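Local coordinates for arylsulfatase (Pseudoalteromonas sp. MB47, PDB 7AJ0), which probably hydrolyses sulfate esters of the algal polysaccharide fucoidan as an exo-acting sulfatase that carries a calcium ion and assembles into hexamers, at residues Leu114-Gly119 / Tyr506-Ile511; Ile271-Tyr276 / Glu330-Asp335; Thr347-Gly352 / Phe441-Thr446. All blocks are in the same frame, centred on the assembly; numbering follows the deposited sequence.

In the fold
Interaction 1 ties the C-terminal tail to the short helix 115-118 and is partly buried, whereas interactions 2 and 3 are buried contacts that other subunits of the hexamer also touch. The 386 residues between 114-119 and 506-511 contain both of the others, which follow one another along the chain. No two of the three touch: interactions 2 and 3 come nearest, their closest atoms about 7 Å apart. Interaction 1 is mainly bonds to a backbone carbonyl, with bridging waters, interaction 2 a carboxylate of one loop gripped by an asparagine of another near the calcium end of the central sheet, and interaction 3 aromatic packing between the sulfatase domain and the C-terminal strands.

Interaction 1: residues Leu114-Gly119 / Tyr506-Ile511; sequences LPVRSG and YPNTDI
T509 bonds twice to R117 O, and through that carbonyl residues near the C-terminus close against helix 115-118, one turn in the sulfatase domain, an alkaline-phosphatase-like fold. Of the direct hydrogen bonds, the backbone one, T509 N to R117 O, measures 2.8 Å with an N-H...O angle of 153°. The second comes from T509 OG1, 3.1 Å from R117 O and lying in the carbonyl plane; the hydroxyl can get there because chi1 of -64° sets it beside its own backbone N, with both donors facing the same oxygen. Water 2 lies within bonding distance of R117 O and of P507 O, two residues before T509, though it has more acceptors in reach than protons to give.

At the charged end a second water, water 1, joins R117 to Y506 and N508. It lies at the edge of the R117 guanidinium, accepting from NH1, and donates to Y506 O and to N508 OD1, the latter 2.7 Å away. The main partner of this arginine is elsewhere: its extended chain takes NH2 to a salt bridge with D401, and NH1 also bonds T502 of helix 489-505.

Van der Waals contacts fill in the rest. The N508 amide crosses R117 with its plane 72° from that of the guanidinium, and OD1 sits 3.4 Å from R117 CA. N508 CB rests on V116 O, while M503 of helix 489-505 touches V116, R117 and N508 alike. At the far end G119 leaves the helix with a positive phi, and I511 CD1 comes to 4.0 Å from G119 O.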
loop_
_atom_site.group_PDB
_atom_site.type_symbol
_atom_site.label_atom_id
_atom_site.label_comp_id
_atom_site.label_asym_id
_atom_site.label_seq_id
_atom_site.Cartn_x
_atom_site.Cartn_y
_atom_site.Cartn_z
ATOM N N LEU A 114 5.585 35.215 8.790
ATOM C CA LEU A 114 4.895 33.941 8.676
ATOM C C LEU A 114 3.445 34.115 9.120
ATOM O O LEU A 114 3.184 34.775 10.134
ATOM C CB LEU A 114 5.598 32.884 9.526
ATOM C CG LEU A 114 6.953 32.420 8.988
ATOM C CD1 LEU A 114 7.709 31.632 10.043
ATOM C CD2 LEU A 114 6.767 31.586 7.726
ATOM N N PRO A 115 2.479 33.558 8.386
ATOM C CA PRO A 115 1.069 33.855 8.696
ATOM C C PRO A 115 0.604 33.337 10.046
ATOM O O PRO A 115 -0.438 33.793 10.534
ATOM C CB PRO A 115 0.301 33.189 7.544
ATOM C CG PRO A 115 1.245 32.205 6.950
ATOM C CD PRO A 115 2.627 32.729 7.175
ATOM N N VAL A 116 1.328 32.408 10.671
ATOM C CA VAL A 116 0.920 31.964 11.999
ATOM C C VAL A 116 1.065 33.098 13.008
ATOM O O VAL A 116 0.343 33.143 14.012
ATOM C CB VAL A 116 1.722 30.719 12.421
ATOM C CG1 VAL A 116 3.188 31.067 12.650
ATOM C CG2 VAL A 116 1.107 30.097 13.665
ATOM N N ARG A 117 1.986 34.034 12.761
ATOM C CA ARG A 117 2.132 35.172 13.661
ATOM C C ARG A 117 0.979 36.155 13.498
ATOM O O ARG A 117 0.484 36.713 14.484
ATOM C CB ARG A 117 3.459 35.887 13.406
ATOM C CG ARG A 117 4.691 35.002 13.473
ATOM C CD ARG A 117 5.953 35.848 13.484
ATOM N NE ARG A 117 7.166 35.060 13.285
ATOM C CZ ARG A 117 7.849 34.465 14.258
ATOM N NH1 ARG A 117 7.443 34.552 15.516
ATOM N NH2 ARG A 117 8.944 33.775 13.969
ATOM N N SER A 118 0.540 36.377 12.260
ATOM C CA SER A 118 -0.461 37.394 11.969
ATOM C C SER A 118 -1.888 36.891 12.119
ATOM O O SER A 118 -2.793 37.690 12.385
ATOM C CB SER A 118 -0.267 37.923 10.543
ATOM O OG SER A 118 -0.496 36.903 9.584
ATOM N N GLY A 119 -2.109 35.589 11.967
ATOM C CA GLY A 119 -3.446 35.046 11.907
ATOM C C GLY A 119 -3.992 34.895 10.507
ATOM O O GLY A 119 -5.125 34.418 10.347
ATOM N N TYR A 506 7.399 36.817 21.355
ATOM C CA TYR A 506 6.551 37.680 20.533
ATOM C C TYR A 506 5.267 36.919 20.236
ATOM O O TYR A 506 5.195 36.157 19.262
ATOM C CB TYR A 506 7.266 38.094 19.249
ATOM C CG TYR A 506 8.509 38.915 19.492
ATOM C CD1 TYR A 506 9.743 38.307 19.670
ATOM C CD2 TYR A 506 8.447 40.302 19.549
ATOM C CE1 TYR A 506 10.882 39.057 19.895
ATOM C CE2 TYR A 506 9.579 41.059 19.776
ATOM C CZ TYR A 506 10.793 40.432 19.948
ATOM O OH TYR A 506 11.921 41.186 20.172
ATOM N N PRO A 507 4.229 37.102 21.054
ATOM C CA PRO A 507 3.036 36.254 20.925
ATOM C C PRO A 507 2.407 36.342 19.544
ATOM O O PRO A 507 2.367 37.405 18.923
ATOM C CB PRO A 507 2.088 36.803 22.002
ATOM C CG PRO A 507 2.971 37.499 22.974
ATOM C CD PRO A 507 4.105 38.064 22.167
ATOM N N ASN A 508 1.912 35.201 19.070
ATOM C CA ASN A 508 1.169 35.161 17.821
ATOM C C ASN A 508 -0.213 35.784 18.009
ATOM O O ASN A 508 -0.736 35.886 19.121
ATOM C CB ASN A 508 1.030 33.724 17.319
ATOM C CG ASN A 508 2.359 33.117 16.896
ATOM O OD1 ASN A 508 3.304 33.828 16.554
ATOM N ND2 ASN A 508 2.430 31.791 16.907
ATOM N N THR A 509 -0.806 36.199 16.894
ATOM C CA THR A 509 -2.117 36.831 16.924
ATOM C C THR A 509 -3.219 35.780 16.961
ATOM O O THR A 509 -3.220 34.837 16.164
ATOM C CB THR A 509 -2.301 37.734 15.703
ATOM O OG1 THR A 509 -1.348 38.802 15.745
ATOM C CG2 THR A 509 -3.709 38.307 15.669
ATOM N N ASP A 510 -4.159 35.948 17.887
ATOM C CA ASP A 510 -5.368 35.133 17.963
ATOM C C ASP A 510 -6.532 36.008 17.512
ATOM O O ASP A 510 -6.889 36.975 18.196
ATOM C CB ASP A 510 -5.584 34.602 19.378
ATOM C CG ASP A 510 -6.762 33.646 19.472
ATOM O OD1 ASP A 510 -7.398 33.369 18.431
ATOM O OD2 ASP A 510 -7.051 33.171 20.591
ATOM N N ILE A 511 -7.116 35.679 16.359
ATOM C CA ILE A 511 -8.184 36.505 15.808
ATOM C C ILE A 511 -9.572 36.056 16.252
ATOM O O ILE A 511 -10.525 36.845 16.164
ATOM C CB ILE A 511 -8.116 36.532 14.270
ATOM C CG1 ILE A 511 -8.407 35.152 13.677
ATOM C CG2 ILE A 511 -6.742 37.015 13.814
ATOM C CD1 ILE A 511 -8.602 35.166 12.164
HETATM O O HOH W 1 5.023 35.846 16.644
HETATM O O HOH W 2 1.655 38.912 16.432
#

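Interaction 2: residues Ile271-Tyr276 / Glu330-Asp335; sequences IHNDNY and EDTWPD
D335 presents its carboxylate to N275 so that each oxygen takes one donor from that residue. OD2 accepts the backbone N of N275 on its syn lone pair, at 2.8 Å and nearly straight. OD1 is met by N275 ND2, also on the syn side but 32° out of the carboxylate plane; the 2.5 Å separation is doubtfully short. The amide and carboxylate planes are turned 61° from each other, and the D335 carboxyl carbon reaches over because it lies anti to the backbone N (chi1 -158°). N275 ND2 spends its other proton on I271 O, at 2.8 Å, so the amide's rotation is fixed from two directions.

N273 and T332 cross at about a right angle, T332 CG2 pressing on the amide carbon N273 CG at 3.6 Å. N273 ND2 bonds D274 OD1 from above the carboxylate plane. D274 OD1 and D335 OD2, 4.3 Å apart, are like charges, and water 4 donates to both, which probably eases their proximity; Y195 and T187 hold D274 OD2. With an alanine at D335, N275 N and one N275 amide proton would probably lose their acceptors, and water 4 one of the two carboxylates it bridges.

R193 of a neighbouring subunit bonds N275 O. The two loops follow parallel strands 262-267 and 318-324 of the central sheet on its calcium side, the side chain of N273 about 9 Å from the ion, consistent with active-site loops of this alkaline-phosphatase-like fold; H272 lies against the calcium ligands D60 and D61, while V291 of helix 290-311 packs against I271, N275 and D335.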
loop_
_atom_site.group_PDB
_atom_site.type_symbol
_atom_site.label_atom_id
_atom_site.label_comp_id
_atom_site.label_asym_id
_atom_site.label_seq_id
_atom_site.Cartn_x
_atom_site.Cartn_y
_atom_site.Cartn_z
ATOM N N ILE A 271 -2.292 30.601 -12.625
ATOM C CA ILE A 271 -3.019 29.545 -13.309
ATOM C C ILE A 271 -3.946 28.789 -12.353
ATOM O O ILE A 271 -4.041 27.562 -12.399
ATOM C CB ILE A 271 -2.040 28.543 -13.976
ATOM C CG1 ILE A 271 -1.079 27.957 -12.935
ATOM C CG2 ILE A 271 -1.254 29.223 -15.085
ATOM C CD1 ILE A 271 -0.241 26.816 -13.460
ATOM N N HIS A 272 -4.617 29.528 -11.477
ATOM C CA HIS A 272 -5.592 28.922 -10.582
ATOM C C HIS A 272 -6.766 28.368 -11.383
ATOM O O HIS A 272 -7.166 28.926 -12.408
ATOM C CB HIS A 272 -6.094 29.950 -9.568
ATOM C CG HIS A 272 -6.564 29.351 -8.279
ATOM N ND1 HIS A 272 -7.717 28.603 -8.179
ATOM C CD2 HIS A 272 -6.038 29.402 -7.032
ATOM C CE1 HIS A 272 -7.879 28.215 -6.926
ATOM N NE2 HIS A 272 -6.873 28.684 -6.211
ATOM N N ASN A 273 -7.318 27.255 -10.910
ATOM C CA ASN A 273 -8.513 26.699 -11.537
ATOM C C ASN A 273 -9.724 27.562 -11.199
ATOM O O ASN A 273 -9.765 28.221 -10.157
ATOM C CB ASN A 273 -8.743 25.264 -11.067
ATOM C CG ASN A 273 -9.428 25.195 -9.714
ATOM O OD1 ASN A 273 -8.840 25.538 -8.688
ATOM N ND2 ASN A 273 -10.675 24.741 -9.705
ATOM N N ASP A 274 -10.718 27.575 -12.090
ATOM C CA ASP A 274 -10.691 26.900 -13.384
ATOM C C ASP A 274 -10.129 27.856 -14.431
ATOM O O ASP A 274 -10.607 28.982 -14.567
ATOM C CB ASP A 274 -12.099 26.441 -13.764
ATOM C CG ASP A 274 -12.732 25.574 -12.691
ATOM O OD1 ASP A 274 -12.145 24.522 -12.358
ATOM O OD2 ASP A 274 -13.800 25.956 -12.166
ATOM N N ASN A 275 -9.115 27.407 -15.166
ATOM C CA ASN A 275 -8.415 28.276 -16.100
ATOM C C ASN A 275 -9.245 28.511 -17.353
ATOM O O ASN A 275 -9.700 27.561 -17.997
ATOM C CB ASN A 275 -7.060 27.678 -16.479
ATOM C CG ASN A 275 -5.997 27.965 -15.451
ATOM O OD1 ASN A 275 -5.503 29.089 -15.352
ATOM N ND2 ASN A 275 -5.633 26.952 -14.675
ATOM N N TYR A 276 -9.431 29.784 -17.701
ATOM C CA TYR A 276 -10.135 30.189 -18.917
ATOM C C TYR A 276 -9.325 31.285 -19.593
ATOM O O TYR A 276 -9.523 32.478 -19.324
ATOM C CB TYR A 276 -11.557 30.643 -18.604
ATOM C CG TYR A 276 -12.505 29.485 -18.426
ATOM C CD1 TYR A 276 -13.160 28.932 -19.514
ATOM C CD2 TYR A 276 -12.726 28.930 -17.174
ATOM C CE1 TYR A 276 -14.019 27.866 -19.362
ATOM C CE2 TYR A 276 -13.584 27.862 -17.011
ATOM C CZ TYR A 276 -14.227 27.334 -18.108
ATOM O OH TYR A 276 -15.083 26.270 -17.953
ATOM N N GLU A 330 -2.260 20.000 -7.751
ATOM C CA GLU A 330 -2.492 18.719 -8.406
ATOM C C GLU A 330 -3.914 18.210 -8.204
ATOM O O GLU A 330 -4.362 17.347 -8.967
ATOM C CB GLU A 330 -1.498 17.678 -7.891
ATOM C CG GLU A 330 -0.042 18.064 -8.085
ATOM C CD GLU A 330 0.900 16.887 -7.912
ATOM O OE1 GLU A 330 0.670 16.065 -6.999
ATOM O OE2 GLU A 330 1.866 16.778 -8.699
ATOM N N ASP A 331 -4.635 18.727 -7.206
ATOM C CA ASP A 331 -5.967 18.212 -6.914
ATOM C C ASP A 331 -6.955 18.505 -8.036
ATOM O O ASP A 331 -7.936 17.771 -8.198
ATOM C CB ASP A 331 -6.492 18.802 -5.604
ATOM C CG ASP A 331 -5.717 18.322 -4.398
ATOM O OD1 ASP A 331 -4.569 18.783 -4.209
ATOM O OD2 ASP A 331 -6.256 17.485 -3.640
ATOM N N THR A 332 -6.728 19.569 -8.805
ATOM C CA THR A 332 -7.620 19.944 -9.892
ATOM C C THR A 332 -7.112 19.464 -11.248
ATOM O O THR A 332 -7.508 20.012 -12.281
ATOM C CB THR A 332 -7.830 21.461 -9.914
ATOM O OG1 THR A 332 -6.569 22.134 -10.011
ATOM C CG2 THR A 332 -8.543 21.914 -8.655
ATOM N N TRP A 333 -6.250 18.454 -11.261
ATOM C CA TRP A 333 -5.746 17.903 -12.510
ATOM C C TRP A 333 -6.916 17.550 -13.428
ATOM O O TRP A 333 -7.937 17.032 -12.956
ATOM C CB TRP A 333 -4.890 16.664 -12.220
ATOM C CG TRP A 333 -4.165 16.160 -13.416
ATOM C CD1 TRP A 333 -2.896 16.480 -13.805
ATOM C CD2 TRP A 333 -4.673 15.260 -14.407
ATOM N NE1 TRP A 333 -2.583 15.833 -14.976
ATOM C CE2 TRP A 333 -3.657 15.077 -15.366
ATOM C CE3 TRP A 333 -5.888 14.589 -14.575
ATOM C CZ2 TRP A 333 -3.818 14.249 -16.473
ATOM C CZ3 TRP A 333 -6.045 13.770 -15.675
ATOM C CH2 TRP A 333 -5.017 13.606 -16.610
ATOM N N PRO A 334 -6.809 17.795 -14.747
ATOM C CA PRO A 334 -5.645 18.268 -15.503
ATOM C C PRO A 334 -5.496 19.782 -15.587
ATOM O O PRO A 334 -4.706 20.269 -16.392
ATOM C CB PRO A 334 -5.900 17.691 -16.904
ATOM C CG PRO A 334 -7.388 17.732 -17.026
ATOM C CD PRO A 334 -7.948 17.493 -15.635
ATOM N N ASP A 335 -6.246 20.518 -14.773
ATOM C CA ASP A 335 -6.085 21.969 -14.687
ATOM C C ASP A 335 -5.031 22.305 -13.628
ATOM O O ASP A 335 -5.297 22.948 -12.612
ATOM C CB ASP A 335 -7.423 22.630 -14.382
ATOM C CG ASP A 335 -7.457 24.093 -14.786
ATOM O OD1 ASP A 335 -6.413 24.611 -15.239
ATOM O OD2 ASP A 335 -8.527 24.724 -14.656
HETATM O O HOH W 3 -4.021 25.106 -11.092
HETATM O O HOH W 4 -10.595 23.207 -14.050
#

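Interaction 3: residues Thr347-Gly352 / Phe441-Thr446; sequences TTWEGG and FKVFNT
F444, the residue most covered in this contact, turns one face of its ring to T347, joining the loop before helix 350-353 to strand 442-446, one half of a two-stranded antiparallel sheet with 456-460 in the C-terminal part of this sulfatase. The contact is CH-pi: T347 CA stands 3.8 Å from the ring centroid and only 11° off the ring normal. T347 CB also lies over this face, 3.7 Å from F444 CG, with CG2 beside CG and CB of the phenylalanine. T347 OG1 is turned elsewhere, to G344 O. On the ring's edge, in its plane, sits T348 OG1, 3.2 Å from F444 CE1. That hydroxyl bonds T430 OG1, and water 5 connects it to K442 O, 2.7 Å from the water.

W349, at the N-cap position of helix 350-353, approaches the strand with its indole. V443 CG1, swung anti to its backbone N by chi1 of 163°, meets W349 CZ2 at 3.6 Å, while W466 and F468 of strand 466-469 also touch the indole, as do R342 through a cation-pi contact and H440. In this way the indole reaches from the helix start into the C-terminal strands. Beyond F444 and V443, other subunits take part: T463 of one neighbouring subunit packs on F444, and F457 of another on V443. The polar edge of the indole gives a weak bond, W349 NE1 to F444 O, 3.0 Å long but bent to an N-H...O angle of 135°.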
loop_
_atom_site.group_PDB
_atom_site.type_symbol
_atom_site.label_atom_id
_atom_site.label_comp_id
_atom_site.label_asym_id
_atom_site.label_seq_id
_atom_site.Cartn_x
_atom_site.Cartn_y
_atom_site.Cartn_z
ATOM N N THR A 347 0.826 21.044 0.985
ATOM C CA THR A 347 1.733 20.218 1.766
ATOM C C THR A 347 3.072 20.932 1.865
ATOM O O THR A 347 3.399 21.798 1.050
ATOM C CB THR A 347 1.936 18.828 1.147
ATOM O OG1 THR A 347 2.681 18.945 -0.073
ATOM C CG2 THR A 347 0.601 18.165 0.857
ATOM N N THR A 348 3.852 20.556 2.876
ATOM C CA THR A 348 5.205 21.068 3.037
ATOM C C THR A 348 6.252 20.128 2.450
ATOM O O THR A 348 7.422 20.190 2.841
ATOM C CB THR A 348 5.500 21.345 4.511
ATOM O OG1 THR A 348 5.069 20.236 5.308
ATOM C CG2 THR A 348 4.787 22.615 4.956
ATOM N N TRP A 349 5.853 19.245 1.538
ATOM C CA TRP A 349 6.824 18.661 0.629
ATOM C C TRP A 349 7.407 19.771 -0.243
ATOM O O TRP A 349 6.838 20.859 -0.371
ATOM C CB TRP A 349 6.190 17.585 -0.246
ATOM C CG TRP A 349 5.743 16.363 0.497
ATOM C CD1 TRP A 349 4.465 15.902 0.616
ATOM C CD2 TRP A 349 6.570 15.446 1.223
ATOM N NE1 TRP A 349 4.444 14.753 1.368
ATOM C CE2 TRP A 349 5.723 14.452 1.754
ATOM C CE3 TRP A 349 7.942 15.368 1.476
ATOM C CZ2 TRP A 349 6.204 13.397 2.525
ATOM C CZ3 TRP A 349 8.416 14.321 2.238
ATOM C CH2 TRP A 349 7.550 13.348 2.754
ATOM N N GLU A 350 8.558 19.494 -0.851
ATOM C CA GLU A 350 9.188 20.511 -1.687
ATOM C C GLU A 350 8.269 20.947 -2.821
ATOM O O GLU A 350 8.301 22.113 -3.231
ATOM C CB GLU A 350 10.514 19.989 -2.230
ATOM C CG GLU A 350 11.569 19.812 -1.153
ATOM C CD GLU A 350 11.986 21.130 -0.540
ATOM O OE1 GLU A 350 12.481 21.998 -1.292
ATOM O OE2 GLU A 350 11.808 21.308 0.687
ATOM N N GLY A 351 7.429 20.038 -3.322
ATOM C CA GLY A 351 6.515 20.397 -4.391
ATOM C C GLY A 351 5.576 21.529 -4.028
ATOM O O GLY A 351 5.114 22.264 -4.904
ATOM N N GLY A 352 5.284 21.693 -2.743
ATOM C CA GLY A 352 4.337 22.701 -2.320
ATOM C C GLY A 352 4.938 24.064 -2.045
ATOM O O GLY A 352 4.252 25.082 -2.185
ATOM N N PHE A 441 9.353 17.398 10.798
ATOM C CA PHE A 441 8.834 17.000 12.100
ATOM C C PHE A 441 7.385 16.547 12.029
ATOM O O PHE A 441 6.932 15.827 12.923
ATOM C CB PHE A 441 8.980 18.159 13.088
ATOM C CG PHE A 441 10.388 18.677 13.195
ATOM C CD1 PHE A 441 11.293 18.093 14.064
ATOM C CD2 PHE A 441 10.811 19.737 12.409
ATOM C CE1 PHE A 441 12.591 18.564 14.154
ATOM C CE2 PHE A 441 12.107 20.210 12.495
ATOM C CZ PHE A 441 12.997 19.623 13.368
ATOM N N LYS A 442 6.663 16.942 10.985
ATOM C CA LYS A 442 5.338 16.421 10.674
ATOM C C LYS A 442 5.265 16.236 9.167
ATOM O O LYS A 442 5.782 17.062 8.408
ATOM C CB LYS A 442 4.232 17.351 11.174
ATOM C CG LYS A 442 4.109 17.375 12.696
ATOM C CD LYS A 442 3.034 18.342 13.169
ATOM C CE LYS A 442 2.897 18.311 14.687
ATOM N NZ LYS A 442 1.838 19.244 15.165
ATOM N N VAL A 443 4.627 15.149 8.737
ATOM C CA VAL A 443 4.689 14.694 7.354
ATOM C C VAL A 443 3.281 14.574 6.794
ATOM O O VAL A 443 2.402 13.980 7.428
ATOM C CB VAL A 443 5.433 13.347 7.249
ATOM C CG1 VAL A 443 5.151 12.672 5.915
ATOM C CG2 VAL A 443 6.924 13.563 7.443
ATOM N N PHE A 444 3.075 15.131 5.602
ATOM C CA PHE A 444 1.832 14.935 4.872
ATOM C C PHE A 444 1.869 13.591 4.153
ATOM O O PHE A 444 2.841 13.276 3.459
ATOM C CB PHE A 444 1.614 16.060 3.864
ATOM C CG PHE A 444 1.263 17.379 4.489
ATOM C CD1 PHE A 444 2.254 18.244 4.919
ATOM C CD2 PHE A 444 -0.060 17.760 4.635
ATOM C CE1 PHE A 444 1.934 19.459 5.488
ATOM C CE2 PHE A 444 -0.386 18.976 5.202
ATOM C CZ PHE A 444 0.612 19.825 5.630
ATOM N N ASN A 445 0.814 12.802 4.319
ATOM C CA ASN A 445 0.707 11.485 3.700
ATOM C C ASN A 445 -0.572 11.461 2.877
ATOM O O ASN A 445 -1.658 11.717 3.406
ATOM C CB ASN A 445 0.712 10.385 4.762
ATOM C CG ASN A 445 1.131 9.043 4.202
ATOM O OD1 ASN A 445 2.259 8.875 3.736
ATOM N ND2 ASN A 445 0.227 8.075 4.257
ATOM N N THR A 446 -0.443 11.162 1.588
ATOM C CA THR A 446 -1.532 11.312 0.634
ATOM C C THR A 446 -2.128 9.953 0.289
ATOM O O THR A 446 -1.403 9.032 -0.102
ATOM C CB THR A 446 -1.037 12.011 -0.635
ATOM O OG1 THR A 446 -0.360 13.224 -0.280
ATOM C CG2 THR A 446 -2.202 12.329 -1.561
HETATM O O HOH W 5 6.328 18.242 5.993
#